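Local coordinates for protein 4-hydroxybutyrate CoA-transferase (Porphyromonas gingivalis, PDB 3EH7) that probably transfers coenzyme A between carboxylic acids such as acetate and 4-hydroxybutyrate, at residues A18-N27 against C43-F54; D184-K192 against L274-H282. One frame throughout, in Å; residues are numbered along the deposited sequence. Where two conformers were deposited one is given.

Interaction 1 (A18-N27 against C43-F54); sequences AEEAVKHIKN and CVDALVQQADLF
V22 turns its branches onto C43 and A46: with chi1 at -55°, CG1 is anti to its own carbonyl carbon and lies over C43, while CG2 drops into the position between the backbone N and carbonyl carbon and lands 3.8 Å from A46 CB. A18 and A46 meet methyl to methyl, and A46 CB also lies 3.6 Å from A18 O. L47 CD2 touches V22 CB from another direction and also reaches I25 CD1, the L47 and I25 side chains crossing at about a right angle.

At the exposed margin, E19 reaches out along an extended chain to Q50. The bond from Q50 NE2 to E19 OE2 is nearly straight, 3.2 Å long, but it leaves in the amide plane and strikes the carboxylate from above, the two planes standing perpendicular. Toward the C-terminal ends of both segments, the F54 ring points its edge at the turn V22-I25: CE1 lies 3.3 Å from I25 O and CZ 3.4 Å from V22 O, so ring hydrogens face backbone oxygens. N27 ND2 closes that end with a 3.2 Å bond to L53 O.

The axes of helix 18-22 and helix 43-49 come within 8.4 Å, with a signed crossing angle of -68°. The helices pack on the parallel sheet of the N-terminal domain, A18, A21 and C43 resting on V181 of strand 179-183, and I25, in the turn beyond helix 18-22, rests on V31 of strand 30-33.

Interaction 2 (D184-K192 against L274-H282); sequences DYPIYSLAK and LMGSEDVYH
The Y281 ring and I187 form the tight part of this contact. I187 CD1 sits over the centre of the ring, 3.5 Å from the centroid and only 6° off its normal, a CH-pi contact, while I187 CG1 presses on Y281 CE2 at 3.3 Å. A chi1 of 69° tucks CG1 between the I187 backbone N and carbonyl carbon, from where the branch meets the aromatic face. S277 O lies against the opposite face, toward the rim.

The phenol oxygen is held twice. Y281 OH donates to Y188 O at 2.6 Å, in the carbonyl plane, and accepts from G276 N at 3.0 Å. Next to it, L190 N bonds to G276 O over 3.0 Å, and S189 CA adds a CA-H...O contact to the same oxygen. L190 then lays CG and CD1 across CG of M275, which is a selenomethionine, with L190 CD1 at 3.5 Å and the two side chains roughly perpendicular.

The side of E278 is looser. It stands back from P186 and I187 and reaches the loop through a water, which accepts from I187 N and donates to E278 OE2 at 2.6 Å.

Polar backbone groups thus do much of the joining: one tyrosine hydroxyl bridges two loop backbones, which fixes the position of the hydroxyl, while I187 and S277 O on the two faces limit how the ring can turn. Together they tie the linker after strand 179-183 to the start of helix 278-284.

How the interactions relate
From the N terminus, interaction 1 comes first. It closes a short loop in which the chain leaves helix 18-22, runs through strand 30-33 and returns along helix 41-49, so it stays within the N-terminal domain. Interaction 2 opens only after that and spans a much longer excursion, 81 residues, bringing the linker that follows strand 179-183 against the start of helix 278-284. The two are in series, neither nested nor crossed, with centres 26 Å apart. Helix 41-49 and strand 179-183 connect them: Y188 touches Q41 of that helix, and 184-192 continues the strand that carries V181. Interaction 2 joins the N-terminal part to the C-terminal part.

Interaction 1 (A18-N27 against C43-F54)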
loop_
_atom_site.group_PDB
_atom_site.type_symbol
_atom_site.label_atom_id
_atom_site.label_comp_id
_atom_site.label_asym_id
_atom_site.label_seq_id
_atom_site.Cartn_x
_atom_site.Cartn_y
_atom_site.Cartn_z
ATOM N N ALA A 18 -2.686 -42.188 -4.995
ATOM C CA ALA A 18 -2.420 -40.866 -5.585
ATOM C C ALA A 18 -2.941 -40.764 -7.020
ATOM O O ALA A 18 -3.512 -39.745 -7.412
ATOM C CB ALA A 18 -0.907 -40.556 -5.563
ATOM N N GLU A 19 -2.723 -41.828 -7.788
ATOM C CA GLU A 19 -3.152 -41.903 -9.183
ATOM C C GLU A 19 -4.687 -41.878 -9.314
ATOM O O GLU A 19 -5.234 -41.187 -10.175
ATOM C CB GLU A 19 -2.574 -43.179 -9.822
ATOM C CG GLU A 19 -3.258 -43.614 -11.119
ATOM C CD GLU A 19 -2.443 -44.624 -11.941
ATOM O OE1 GLU A 19 -2.936 -45.753 -12.126
ATOM O OE2 GLU A 19 -1.322 -44.286 -12.411
ATOM N N GLU A 20 -5.363 -42.671 -8.480
ATOM C CA GLU A 20 -6.824 -42.687 -8.412
ATOM C C GLU A 20 -7.380 -41.292 -8.026
ATOM O O GLU A 20 -8.324 -40.806 -8.647
ATOM C CB GLU A 20 -7.265 -43.743 -7.402
ATOM C CG GLU A 20 -8.764 -43.820 -7.090
ATOM C CD GLU A 20 -9.643 -44.024 -8.320
ATOM O OE1 GLU A 20 -9.159 -44.632 -9.317
ATOM O OE2 GLU A 20 -10.822 -43.574 -8.268
ATOM N N ALA A 21 -6.776 -40.657 -7.027
ATOM C CA ALA A 21 -7.225 -39.331 -6.568
ATOM C C ALA A 21 -7.150 -38.276 -7.676
ATOM O O ALA A 21 -8.161 -37.652 -7.980
ATOM C CB ALA A 21 -6.437 -38.859 -5.297
ATOM N N VAL A 22 -5.983 -38.095 -8.299
ATOM C CA VAL A 22 -5.802 -36.987 -9.252
ATOM C C VAL A 22 -6.596 -37.201 -10.549
ATOM O O VAL A 22 -6.849 -36.248 -11.302
ATOM C CB VAL A 22 -4.291 -36.702 -9.594
ATOM C CG1 VAL A 22 -3.491 -36.447 -8.330
ATOM C CG2 VAL A 22 -3.659 -37.838 -10.442
ATOM N N LYS A 23 -6.972 -38.452 -10.797
ATOM C CA LYS A 23 -7.826 -38.856 -11.924
ATOM C C LYS A 23 -9.110 -38.006 -12.033
ATOM O O LYS A 23 -9.629 -37.801 -13.133
ATOM C CB LYS A 23 -8.204 -40.331 -11.750
ATOM C CG LYS A 23 -8.720 -41.033 -12.974
ATOM C CD LYS A 23 -9.130 -42.478 -12.649
ATOM C CE LYS A 23 -10.343 -42.541 -11.695
ATOM N NZ LYS A 23 -11.102 -43.839 -11.792
ATOM N N HIS A 24 -9.613 -37.534 -10.893
ATOM C CA HIS A 24 -10.873 -36.787 -10.822
ATOM C C HIS A 24 -10.743 -35.294 -11.085
ATOM O O HIS A 24 -11.733 -34.571 -11.018
ATOM C CB HIS A 24 -11.553 -37.046 -9.468
ATOM C CG HIS A 24 -11.794 -38.498 -9.208
ATOM N ND1 HIS A 24 -12.815 -39.197 -9.809
ATOM C CD2 HIS A 24 -11.113 -39.396 -8.461
ATOM C CE1 HIS A 24 -12.773 -40.461 -9.423
ATOM N NE2 HIS A 24 -11.748 -40.607 -8.603
ATOM N N ILE A 25 -9.530 -34.839 -11.385
ATOM C CA ILE A 25 -9.331 -33.490 -11.876
ATOM C C ILE A 25 -9.715 -33.484 -13.344
ATOM O O ILE A 25 -9.441 -34.447 -14.045
ATOM C CB ILE A 25 -7.876 -33.045 -11.778
ATOM C CG1 ILE A 25 -7.359 -33.154 -10.336
ATOM C CG2 ILE A 25 -7.741 -31.602 -12.302
ATOM C CD1 ILE A 25 -5.878 -32.845 -10.203
ATOM N N LYS A 26 -10.324 -32.392 -13.809
ATOM C CA LYS A 26 -10.837 -32.317 -15.182
ATOM C C LYS A 26 -10.108 -31.228 -15.934
ATOM O O LYS A 26 -9.613 -30.253 -15.327
ATOM C CB LYS A 26 -12.360 -32.091 -15.187
ATOM C CG LYS A 26 -13.131 -33.236 -14.506
ATOM C CD LYS A 26 -14.664 -33.086 -14.468
ATOM C CE LYS A 26 -15.157 -31.842 -13.692
ATOM N NZ LYS A 26 -14.983 -31.830 -12.195
ATOM N N ASN A 27 -10.000 -31.402 -17.252
ATOM C CA ASN A 27 -9.286 -30.432 -18.083
ATOM C C ASN A 27 -9.852 -29.036 -17.910
ATOM O O ASN A 27 -11.048 -28.863 -17.723
ATOM C CB ASN A 27 -9.288 -30.822 -19.569
ATOM C CG ASN A 27 -7.905 -31.256 -20.059
ATOM O OD1 ASN A 27 -6.929 -30.464 -20.048
ATOM N ND2 ASN A 27 -7.804 -32.513 -20.472
ATOM N N CYS A 43 0.910 -36.846 -4.870
ATOM C CA CYS A 43 -0.080 -36.419 -5.861
ATOM C C CYS A 43 0.576 -35.684 -7.009
ATOM O O CYS A 43 0.152 -35.831 -8.145
ATOM C CB CYS A 43 -1.181 -35.576 -5.239
ATOM S SG CYS A 43 -2.273 -36.559 -4.172
ATOM N N VAL A 44 1.617 -34.907 -6.723
ATOM C CA VAL A 44 2.333 -34.220 -7.788
ATOM C C VAL A 44 2.954 -35.239 -8.730
ATOM O O VAL A 44 2.870 -35.079 -9.944
ATOM C CB VAL A 44 3.409 -33.242 -7.269
ATOM C CG1 VAL A 44 4.393 -32.879 -8.400
ATOM C CG2 VAL A 44 2.768 -31.986 -6.750
ATOM N N ASP A 45 3.550 -36.298 -8.186
ATOM C CA ASP A 45 4.118 -37.352 -9.033
ATOM C C ASP A 45 3.056 -37.989 -9.911
ATOM O O ASP A 45 3.285 -38.231 -11.092
ATOM C CB ASP A 45 4.758 -38.459 -8.205
ATOM C CG ASP A 45 6.068 -38.050 -7.587
ATOM O OD1 ASP A 45 6.516 -36.912 -7.818
ATOM O OD2 ASP A 45 6.659 -38.875 -6.858
ATOM N N ALA A 46 1.902 -38.284 -9.323
ATOM C CA ALA A 46 0.775 -38.819 -10.078
ATOM C C ALA A 46 0.306 -37.835 -11.158
ATOM O O ALA A 46 -0.009 -38.242 -12.268
ATOM C CB ALA A 46 -0.378 -39.189 -9.138
ATOM N N LEU A 47 0.273 -36.544 -10.841
ATOM C CA LEU A 47 -0.056 -35.515 -11.839
ATOM C C LEU A 47 0.843 -35.543 -13.074
ATOM O O LEU A 47 0.337 -35.543 -14.192
ATOM C CB LEU A 47 0.037 -34.111 -11.239
ATOM C CG LEU A 47 -1.229 -33.544 -10.631
ATOM C CD1 LEU A 47 -0.956 -32.095 -10.222
ATOM C CD2 LEU A 47 -2.375 -33.656 -11.626
ATOM N N VAL A 48 2.162 -35.550 -12.887
ATOM C CA VAL A 48 3.072 -35.575 -14.040
ATOM C C VAL A 48 2.925 -36.888 -14.831
ATOM O O VAL A 48 3.132 -36.901 -16.044
ATOM C CB VAL A 48 4.573 -35.360 -13.673
ATOM C CG1 VAL A 48 4.739 -34.272 -12.595
ATOM C CG2 VAL A 48 5.249 -36.681 -13.278
ATOM N N GLN A 49 2.555 -37.972 -14.149
ATOM C CA GLN A 49 2.370 -39.272 -14.789
ATOM C C GLN A 49 1.181 -39.265 -15.744
ATOM O O GLN A 49 1.250 -39.826 -16.833
ATOM C CB GLN A 49 2.173 -40.361 -13.729
ATOM C CG GLN A 49 2.533 -41.747 -14.187
ATOM C CD GLN A 49 3.950 -41.805 -14.728
ATOM O OE1 GLN A 49 4.784 -40.946 -14.401
ATOM N NE2 GLN A 49 4.231 -42.800 -15.573
ATOM N N GLN A 50 0.092 -38.628 -15.322
ATOM C CA GLN A 50 -1.098 -38.445 -16.158
ATOM C C GLN A 50 -1.048 -37.145 -16.972
ATOM O O GLN A 50 -1.995 -36.825 -17.690
ATOM C CB GLN A 50 -2.379 -38.467 -15.299
ATOM C CG GLN A 50 -3.060 -39.833 -15.175
ATOM C CD GLN A 50 -2.424 -40.745 -14.128
ATOM O OE1 GLN A 50 -1.966 -40.289 -13.069
ATOM N NE2 GLN A 50 -2.422 -42.044 -14.407
ATOM N N ALA A 51 0.056 -36.413 -16.880
ATOM C CA ALA A 51 0.217 -35.138 -17.593
ATOM C C ALA A 51 -0.275 -35.189 -19.046
ATOM O O ALA A 51 -0.829 -34.204 -19.565
ATOM C CB ALA A 51 1.679 -34.695 -17.556
ATOM N N ASP A 52 -0.051 -36.334 -19.694
ATOM C CA ASP A 52 -0.527 -36.566 -21.056
ATOM C C ASP A 52 -1.992 -36.125 -21.218
ATOM O O ASP A 52 -2.268 -35.215 -22.009
ATOM C CB ASP A 52 -0.311 -38.037 -21.504
ATOM C CG ASP A 52 -0.832 -39.062 -20.489
ATOM O OD1 ASP A 52 -0.403 -39.009 -19.312
ATOM O OD2 ASP A 52 -1.663 -39.924 -20.869
ATOM N N LEU A 53 -2.910 -36.729 -20.454
ATOM C CA LEU A 53 -4.344 -36.400 -20.549
ATOM C C LEU A 53 -4.594 -34.923 -20.256
ATOM O O LEU A 53 -5.129 -34.195 -21.094
ATOM C CB LEU A 53 -5.188 -37.271 -19.600
ATOM C CG LEU A 53 -6.693 -36.958 -19.485
ATOM C CD1 LEU A 53 -7.447 -38.157 -18.939
ATOM C CD2 LEU A 53 -6.980 -35.730 -18.619
ATOM N N PHE A 54 -4.200 -34.477 -19.068
ATOM C CA PHE A 54 -4.370 -33.070 -18.696
ATOM C C PHE A 54 -3.605 -32.193 -19.692
ATOM O O PHE A 54 -4.182 -31.612 -20.612
ATOM C CB PHE A 54 -3.842 -32.796 -17.281
ATOM C CG PHE A 54 -4.392 -33.721 -16.225
ATOM C CD1 PHE A 54 -5.751 -33.743 -15.929
ATOM C CD2 PHE A 54 -3.539 -34.562 -15.510
ATOM C CE1 PHE A 54 -6.258 -34.603 -14.942
ATOM C CE2 PHE A 54 -4.036 -35.425 -14.525
ATOM C CZ PHE A 54 -5.401 -35.444 -14.243
#

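Interaction 2 (D184-K192 against L274-H282)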
loop_
_atom_site.group_PDB
_atom_site.type_symbol
_atom_site.label_atom_id
_atom_site.label_comp_id
_atom_site.label_asym_id
_atom_site.label_seq_id
_atom_site.Cartn_x
_atom_site.Cartn_y
_atom_site.Cartn_z
ATOM N N ASP A 184 4.082 -41.498 3.284
ATOM C CA ASP A 184 5.108 -41.528 4.332
ATOM C C ASP A 184 6.454 -41.134 3.727
ATOM O O ASP A 184 7.159 -41.948 3.147
ATOM C CB ASP A 184 5.157 -42.919 4.983
ATOM C CG ASP A 184 6.103 -42.983 6.191
ATOM O OD1 ASP A 184 6.570 -41.920 6.663
ATOM O OD2 ASP A 184 6.377 -44.117 6.657
ATOM N N TYR A 185 6.798 -39.863 3.815
ATOM C CA TYR A 185 8.010 -39.407 3.159
ATOM C C TYR A 185 8.439 -38.124 3.818
ATOM O O TYR A 185 7.599 -37.397 4.328
ATOM C CB TYR A 185 7.812 -39.212 1.641
ATOM C CG TYR A 185 6.771 -38.179 1.258
ATOM C CD1 TYR A 185 7.010 -36.811 1.440
ATOM C CD2 TYR A 185 5.549 -38.559 0.722
ATOM C CE1 TYR A 185 6.063 -35.858 1.109
ATOM C CE2 TYR A 185 4.580 -37.612 0.396
ATOM C CZ TYR A 185 4.837 -36.259 0.596
ATOM O OH TYR A 185 3.901 -35.287 0.265
ATOM N N PRO A 186 9.749 -37.857 3.828
ATOM C CA PRO A 186 10.200 -36.627 4.424
ATOM C C PRO A 186 9.735 -35.437 3.589
ATOM O O PRO A 186 9.832 -35.453 2.364
ATOM C CB PRO A 186 11.730 -36.767 4.415
ATOM C CG PRO A 186 12.013 -37.768 3.344
ATOM C CD PRO A 186 10.876 -38.734 3.447
ATOM N N ILE A 187 9.207 -34.412 4.235
ATOM C CA ILE A 187 8.755 -33.247 3.479
ATOM C C ILE A 187 9.993 -32.500 2.956
ATOM O O ILE A 187 11.103 -32.807 3.378
ATOM C CB ILE A 187 7.811 -32.358 4.305
ATOM C CG1 ILE A 187 8.535 -31.663 5.451
ATOM C CG2 ILE A 187 6.629 -33.201 4.863
ATOM C CD1 ILE A 187 7.603 -30.687 6.222
ATOM N N TYR A 188 9.821 -31.556 2.033
ATOM C CA TYR A 188 10.983 -30.832 1.474
ATOM C C TYR A 188 11.691 -30.085 2.589
ATOM O O TYR A 188 11.038 -29.454 3.416
ATOM C CB TYR A 188 10.590 -29.859 0.350
ATOM C CG TYR A 188 10.169 -30.554 -0.925
ATOM C CD1 TYR A 188 11.000 -31.477 -1.545
ATOM C CD2 TYR A 188 8.939 -30.294 -1.512
ATOM C CE1 TYR A 188 10.620 -32.132 -2.720
ATOM C CE2 TYR A 188 8.546 -30.946 -2.693
ATOM C CZ TYR A 188 9.388 -31.857 -3.288
ATOM O OH TYR A 188 9.004 -32.502 -4.447
ATOM N N SER A 189 13.021 -30.212 2.631
ATOM C CA SER A 189 13.832 -29.483 3.576
ATOM C C SER A 189 14.840 -28.569 2.891
ATOM O O SER A 189 15.132 -28.701 1.712
ATOM C CB SER A 189 14.549 -30.429 4.523
ATOM O OG SER A 189 15.400 -31.282 3.812
ATOM N N LEU A 190 15.362 -27.645 3.668
ATOM C CA LEU A 190 16.356 -26.697 3.219
ATOM C C LEU A 190 17.580 -26.872 4.067
ATOM O O LEU A 190 17.477 -26.959 5.305
ATOM C CB LEU A 190 15.890 -25.284 3.490
ATOM C CG LEU A 190 14.830 -24.615 2.662
ATOM C CD1 LEU A 190 14.555 -23.294 3.345
ATOM C CD2 LEU A 190 15.302 -24.412 1.238
ATOM N N ALA A 191 18.732 -26.887 3.410
ATOM C CA ALA A 191 20.013 -26.691 4.072
ATOM C C ALA A 191 20.273 -25.193 4.147
ATOM O O ALA A 191 19.865 -24.436 3.253
ATOM C CB ALA A 191 21.150 -27.382 3.292
ATOM N N LYS A 192 20.938 -24.770 5.221
ATOM C CA LYS A 192 21.300 -23.361 5.388
ATOM C C LYS A 192 22.478 -23.080 4.465
ATOM O O LYS A 192 23.372 -23.900 4.362
ATOM C CB LYS A 192 21.664 -23.044 6.849
ATOM C CG LYS A 192 20.449 -22.805 7.768
ATOM C CD LYS A 192 20.797 -23.050 9.257
ATOM C CE LYS A 192 21.496 -21.851 9.883
ATOM N NZ LYS A 192 20.560 -20.738 10.127
ATOM N N LEU A 274 6.039 -22.671 7.019
ATOM C CA LEU A 274 7.362 -22.997 7.595
ATOM C C LEU A 274 8.146 -23.837 6.621
ATOM O O LEU A 274 7.564 -24.618 5.863
ATOM C CB LEU A 274 7.214 -23.799 8.881
ATOM C CG LEU A 274 6.440 -23.127 9.997
ATOM C CD1 LEU A 274 6.133 -24.111 11.105
ATOM C CD2 LEU A 274 7.196 -21.883 10.521
HETATM N N MSE A 275 9.464 -23.651 6.627
HETATM C CA MSE A 275 10.377 -24.492 5.856
HETATM C C MSE A 275 11.773 -24.461 6.473
HETATM O O MSE A 275 12.236 -23.406 6.909
HETATM C CB MSE A 275 10.437 -24.017 4.405
HETATM C CG MSE A 275 11.401 -24.816 3.550
HETATM SE SE MSE A 275 11.092 -24.589 1.659
HETATM C CE MSE A 275 9.759 -23.196 1.729
ATOM N N GLY A 276 12.434 -25.610 6.513
ATOM C CA GLY A 276 13.770 -25.686 7.091
ATOM C C GLY A 276 14.253 -27.105 7.086
ATOM O O GLY A 276 13.838 -27.887 6.249
ATOM N N SER A 277 15.123 -27.443 8.028
ATOM C CA SER A 277 15.671 -28.775 8.106
ATOM C C SER A 277 14.681 -29.700 8.792
ATOM O O SER A 277 13.675 -29.269 9.363
ATOM C CB SER A 277 16.989 -28.780 8.888
ATOM O OG SER A 277 16.743 -28.580 10.270
ATOM N N GLU A 278 14.998 -30.988 8.752
ATOM C CA GLU A 278 14.224 -31.986 9.475
ATOM C C GLU A 278 14.140 -31.619 10.956
ATOM O O GLU A 278 13.133 -31.874 11.622
ATOM C CB GLU A 278 14.828 -33.378 9.262
ATOM C CG GLU A 278 13.806 -34.509 9.236
ATOM C CD GLU A 278 12.528 -34.190 8.438
ATOM O OE1 GLU A 278 12.592 -33.581 7.319
ATOM O OE2 GLU A 278 11.444 -34.552 8.955
ATOM N N ASP A 279 15.174 -30.964 11.459
ATOM C CA ASP A 279 15.181 -30.501 12.834
ATOM C C ASP A 279 14.070 -29.507 13.127
ATOM O O ASP A 279 13.435 -29.596 14.176
ATOM C CB ASP A 279 16.523 -29.862 13.168
ATOM C CG ASP A 279 16.634 -29.470 14.615
ATOM O OD1 ASP A 279 16.072 -30.155 15.498
ATOM O OD2 ASP A 279 17.295 -28.456 14.881
ATOM N N VAL A 280 13.837 -28.548 12.226
ATOM C CA VAL A 280 12.753 -27.570 12.430
ATOM C C VAL A 280 11.395 -28.267 12.510
ATOM O O VAL A 280 10.562 -27.933 13.371
ATOM C CB VAL A 280 12.717 -26.495 11.320
ATOM C CG1 VAL A 280 11.376 -25.774 11.293
ATOM C CG2 VAL A 280 13.841 -25.509 11.535
ATOM N N TYR A 281 11.194 -29.237 11.619
ATOM C CA TYR A 281 9.961 -29.965 11.542
ATOM C C TYR A 281 9.699 -30.814 12.798
ATOM O O TYR A 281 8.547 -30.971 13.178
ATOM C CB TYR A 281 9.933 -30.822 10.279
ATOM C CG TYR A 281 10.151 -30.034 8.996
ATOM C CD1 TYR A 281 9.658 -28.741 8.851
ATOM C CD2 TYR A 281 10.843 -30.589 7.933
ATOM C CE1 TYR A 281 9.863 -28.017 7.667
ATOM C CE2 TYR A 281 11.049 -29.886 6.763
ATOM C CZ TYR A 281 10.555 -28.598 6.635
ATOM O OH TYR A 281 10.747 -27.897 5.476
ATOM N N HIS A 282 10.755 -31.335 13.437
ATOM C CA HIS A 282 10.624 -32.008 14.743
ATOM C C HIS A 282 10.327 -30.999 15.869
ATOM O O HIS A 282 9.452 -31.225 16.679
ATOM C CB HIS A 282 11.879 -32.836 15.077
ATOM C CG HIS A 282 11.850 -33.454 16.444
ATOM N ND1 HIS A 282 12.643 -33.006 17.482
ATOM C CD2 HIS A 282 11.103 -34.466 16.955
ATOM C CE1 HIS A 282 12.412 -33.734 18.563
ATOM N NE2 HIS A 282 11.475 -34.622 18.272
HETATM O O HOH W 1 9.622 -34.566 7.077
#